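PDB 3GUE: UTP-glucose-1-phosphate uridylyltransferase 2 from Trypanosoma brucei, which probably catalyses the transfer of a uridylyl group from UTP to glucose 1-phosphate, giving UDP-glucose and diphosphate. Local coordinates for residues A11-A14 with C15-K18; S22-E25 with E26-H30. All blocks are in the same frame, centred on the assembly; numbering follows the deposited sequence.

Contact 1: residues A11-A14 with C15-K18; sequences AALA and CLEK
The carboxylate of Glu-17 presents one face to Leu-13, one turn back in the helix. Leu-13 CG stands over that face, and the side-chain atom closest to it is Glu-17 OE2, at 4.3 Å. On the same side of the plane the carbonyl comes in as well, Leu-13 O lying 4.0 Å from Glu-17 CD. Within residues 11-18, nothing approaches the group from its opposite face. The torsions explain this placement, for CG stands beside the backbone N (chi1 -77°) and the chain beyond it is extended, so that the aliphatic part passes close to the acceptor, Glu-17 CG lying 3.5 Å from Leu-13 O.

Next to this pair, the two leucines meet only at their branches, and loosely, with 4.3 Å between Leu-13 CD1 and Leu-16 CD1. Leu-16 CB rests 3.3 Å from Ala-12 O.

Beneath the side chains run four successive i to i+4 bonds. Leu-16 N reaches Ala-12 O at 2.7 Å, the shortest, and Glu-17 N reaches Leu-13 O at 2.9 Å with an N-H...O angle of 160°. Cys-15 N to Ala-11 O and Lys-18 N to Ala-14 O complete the alpha-helical ladder.

The small side chains face the protein: Ala-11 and Cys-15 lie against His-36 of helix 26-40, where Cys-15 also touches Phe-32, while Phe-174 and Pro-175 meet Ala-14. Lys-18 instead sends an extended chain away to a salt bridge with Glu-185.

Chemically, then, Ala-11 and Cys-15 turn to the packed side, whereas the outer side mixes the two leucines with Glu-17. The four bonds hold the backbone, and what joins Glu-17 to the Leu-13 side chain is van der Waals packing of a carboxylate face on an aliphatic chain, with no polar bond between the two side chains.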
loop_
_atom_site.group_PDB
_atom_site.type_symbol
_atom_site.label_atom_id
_atom_site.label_comp_id
_atom_site.label_asym_id
_atom_site.label_seq_id
_atom_site.Cartn_x
_atom_site.Cartn_y
_atom_site.Cartn_z
ATOM N N ALA A 11 -6.175 30.121 -7.826
ATOM C CA ALA A 11 -6.418 28.700 -7.468
ATOM C C ALA A 11 -5.553 28.223 -6.293
ATOM O O ALA A 11 -6.014 27.446 -5.452
ATOM C CB ALA A 11 -6.189 27.790 -8.673
ATOM N N ALA A 12 -4.310 28.681 -6.261
ATOM C CA ALA A 12 -3.347 28.320 -5.200
ATOM C C ALA A 12 -3.685 29.016 -3.898
ATOM O O ALA A 12 -3.671 28.410 -2.818
ATOM C CB ALA A 12 -1.920 28.653 -5.652
ATOM N N LEU A 13 -4.041 30.294 -3.994
ATOM C CA LEU A 13 -4.488 31.061 -2.833
ATOM C C LEU A 13 -5.769 30.467 -2.206
ATOM O O LEU A 13 -5.893 30.347 -0.967
ATOM C CB LEU A 13 -4.659 32.553 -3.224
ATOM C CG LEU A 13 -4.828 33.533 -2.071
ATOM C CD1 LEU A 13 -3.601 33.382 -1.210
ATOM C CD2 LEU A 13 -5.022 34.977 -2.621
ATOM N N ALA A 14 -6.712 30.079 -3.069
ATOM C CA ALA A 14 -7.896 29.342 -2.630
ATOM C C ALA A 14 -7.550 28.022 -1.894
ATOM O O ALA A 14 -8.159 27.737 -0.847
ATOM C CB ALA A 14 -8.862 29.082 -3.828
ATOM N N CYS A 15 -6.592 27.243 -2.425
ATOM C CA CYS A 15 -6.128 26.005 -1.768
ATOM C C CYS A 15 -5.467 26.368 -0.445
ATOM O O CYS A 15 -5.672 25.692 0.558
ATOM C CB CYS A 15 -5.140 25.173 -2.618
ATOM S SG CYS A 15 -5.789 24.568 -4.209
ATOM N N LEU A 16 -4.705 27.454 -0.462
ATOM C CA LEU A 16 -3.919 27.875 0.711
ATOM C C LEU A 16 -4.836 28.176 1.862
ATOM O O LEU A 16 -4.631 27.672 2.975
ATOM C CB LEU A 16 -3.044 29.097 0.378
ATOM C CG LEU A 16 -2.136 29.686 1.464
ATOM C CD1 LEU A 16 -1.073 30.509 0.794
ATOM C CD2 LEU A 16 -2.926 30.568 2.463
ATOM N N GLU A 17 -5.862 28.991 1.581
ATOM C CA GLU A 17 -6.779 29.478 2.587
ATOM C C GLU A 17 -7.638 28.364 3.127
ATOM O O GLU A 17 -7.861 28.300 4.325
ATOM C CB GLU A 17 -7.637 30.641 2.041
ATOM C CG GLU A 17 -6.895 31.977 1.959
ATOM C CD GLU A 17 -7.687 33.127 1.306
ATOM O OE1 GLU A 17 -8.770 32.912 0.719
ATOM O OE2 GLU A 17 -7.194 34.274 1.390
ATOM N N LYS A 18 -8.108 27.477 2.243
ATOM C CA LYS A 18 -8.899 26.318 2.652
ATOM C C LYS A 18 -8.084 25.359 3.536
ATOM O O LYS A 18 -8.634 24.761 4.468
ATOM C CB LYS A 18 -9.418 25.565 1.417
ATOM C CG LYS A 18 -10.346 24.390 1.720
ATOM C CD LYS A 18 -10.949 23.791 0.451
ATOM C CE LYS A 18 -12.240 22.996 0.755
ATOM N NZ LYS A 18 -12.882 22.621 -0.551
#

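Contact 2: residues S22-E25 with E26-H30; sequences SGVE and EKCIH
Glu-25 OE1 accepts the backbone N-H of Cys-28 at 2.7 Å, the shortest hydrogen bond between residues 22-25 and the first turn of the helix that follows. The donor arrives on the syn side of the carboxylate, somewhat out of its plane. The other oxygen is used as well: Lys-27 N lies 2.9 Å from Glu-25 OE2, approaching from above the group at 39° to its plane. With each oxygen accepting a different first-turn amide, the rotation of the carboxylate is fixed. This is an N-cap, made by a glutamate whose chain bends sharply at chi2 (-80°) to fold back over the helix start.

The backbone of the same residue begins the helical ladder, Ile-29 N donating to Glu-25 O at 3.1 Å with an N-H...O angle of 161°. A weak hydrogen bond from Ser-200 adds to the load on OE2. The carboxylate of Glu-26 is not far off, its OE1 being 4.0 Å from Glu-25 OE2; the first-turn N-H groups probably offset this concentration of negative charge.

An apolar contact lies alongside the cap. Val-24 CG1 touches Cys-28 SG at 3.9 Å and Ile-29 CG1 at the same 3.9 Å, one branch thus bridging two consecutive helical residues. Cys-28 also belongs to a pocket occupied by a dithiol molecule, which hydrogen-bonds to its carbonyl O and probably came from the crystallisation liquor.

Just before the cap, Gly-23 has the positive phi of a Schellman motif closing helix 10-21. Met-19 of that helix packs on Val-24 and Ile-29, Trp-186 of strand 186-187 touches Val-24, and the Lys-27 amine bonds to Leu-321 O.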
loop_
_atom_site.group_PDB
_atom_site.type_symbol
_atom_site.label_atom_id
_atom_site.label_comp_id
_atom_site.label_asym_id
_atom_site.label_seq_id
_atom_site.Cartn_x
_atom_site.Cartn_y
_atom_site.Cartn_z
ATOM N N SER A 22 -8.516 24.571 7.823
ATOM C CA SER A 22 -8.735 23.242 8.382
ATOM C C SER A 22 -7.592 22.750 9.260
ATOM O O SER A 22 -7.628 21.612 9.719
ATOM C CB SER A 22 -9.032 22.214 7.281
ATOM O OG SER A 22 -10.438 22.047 7.107
ATOM N N GLY A 23 -6.583 23.585 9.498
ATOM C CA GLY A 23 -5.504 23.219 10.425
ATOM C C GLY A 23 -4.343 22.420 9.833
ATOM O O GLY A 23 -3.543 21.832 10.573
ATOM N N VAL A 24 -4.248 22.418 8.507
ATOM C CA VAL A 24 -3.177 21.724 7.780
ATOM C C VAL A 24 -1.771 22.284 8.075
ATOM O O VAL A 24 -1.548 23.508 8.148
ATOM C CB VAL A 24 -3.466 21.702 6.245
ATOM C CG1 VAL A 24 -2.428 20.868 5.501
ATOM C CG2 VAL A 24 -4.891 21.148 5.981
ATOM N N GLU A 25 -0.833 21.360 8.231
ATOM C CA GLU A 25 0.539 21.674 8.615
ATOM C C GLU A 25 1.161 22.619 7.569
ATOM O O GLU A 25 1.013 22.408 6.367
ATOM C CB GLU A 25 1.333 20.369 8.802
ATOM C CG GLU A 25 2.672 20.549 9.502
ATOM C CD GLU A 25 3.728 21.051 8.551
ATOM O OE1 GLU A 25 3.705 20.616 7.386
ATOM O OE2 GLU A 25 4.557 21.895 8.953
ATOM N N GLU A 26 1.802 23.684 8.057
ATOM C CA GLU A 26 2.482 24.702 7.234
ATOM C C GLU A 26 3.392 24.168 6.108
ATOM O O GLU A 26 3.283 24.597 4.948
ATOM C CB GLU A 26 3.256 25.668 8.166
ATOM C CG GLU A 26 4.744 25.935 7.811
ATOM C CD GLU A 26 5.729 25.645 8.969
ATOM O OE1 GLU A 26 5.307 25.596 10.160
ATOM O OE2 GLU A 26 6.947 25.473 8.693
ATOM N N LYS A 27 4.296 23.248 6.433
ATOM C CA LYS A 27 5.192 22.697 5.406
ATOM C C LYS A 27 4.440 21.868 4.372
ATOM O O LYS A 27 4.801 21.881 3.213
ATOM C CB LYS A 27 6.373 21.934 5.993
ATOM C CG LYS A 27 7.438 22.810 6.607
ATOM C CD LYS A 27 8.336 23.503 5.586
ATOM C CE LYS A 27 9.439 24.262 6.316
ATOM N NZ LYS A 27 10.201 25.188 5.434
ATOM N N CYS A 28 3.389 21.163 4.792
ATOM C CA CYS A 28 2.545 20.414 3.846
ATOM C C CYS A 28 1.865 21.362 2.833
ATOM O O CYS A 28 1.836 21.078 1.627
ATOM C CB CYS A 28 1.511 19.554 4.576
ATOM S SG CYS A 28 0.230 18.895 3.480
ATOM N N ILE A 29 1.332 22.484 3.321
ATOM C CA ILE A 29 0.716 23.497 2.445
ATOM C C ILE A 29 1.752 23.954 1.403
ATOM O O ILE A 29 1.489 23.920 0.211
ATOM C CB ILE A 29 0.111 24.687 3.237
ATOM C CG1 ILE A 29 -1.047 24.203 4.134
ATOM C CG2 ILE A 29 -0.355 25.814 2.269
ATOM C CD1 ILE A 29 -1.475 25.158 5.210
ATOM N N HIS A 30 2.935 24.327 1.877
ATOM C CA HIS A 30 4.056 24.746 1.021
ATOM C C HIS A 30 4.450 23.708 -0.060
ATOM O O HIS A 30 4.579 24.056 -1.231
ATOM C CB HIS A 30 5.238 25.171 1.912
ATOM C CG HIS A 30 6.520 25.417 1.179
ATOM N ND1 HIS A 30 7.744 25.032 1.680
ATOM C CD2 HIS A 30 6.773 26.013 -0.009
ATOM C CE1 HIS A 30 8.695 25.371 0.828
ATOM N NE2 HIS A 30 8.132 25.972 -0.204
#

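In the fold
Close to the modelled N terminus, contact 1 lies within helix 10-21 and joins successive turns without closing any loop. The chain then leaves that helix at the Schellman turn, and contact 2 starts helix 26-40. The two are in series, neither nested nor crossed, their centres 11 Å apart, with no direct touch between them. What unites them is the pair formed by helices 10-21 and 26-40, joined by residues 22-25, with one side of the first helix against the second. Of the two, contact 2 lies nearer the centre of the chain, and the side chain of Cys-28 lies about 10 Å from the bound UDP-glucose.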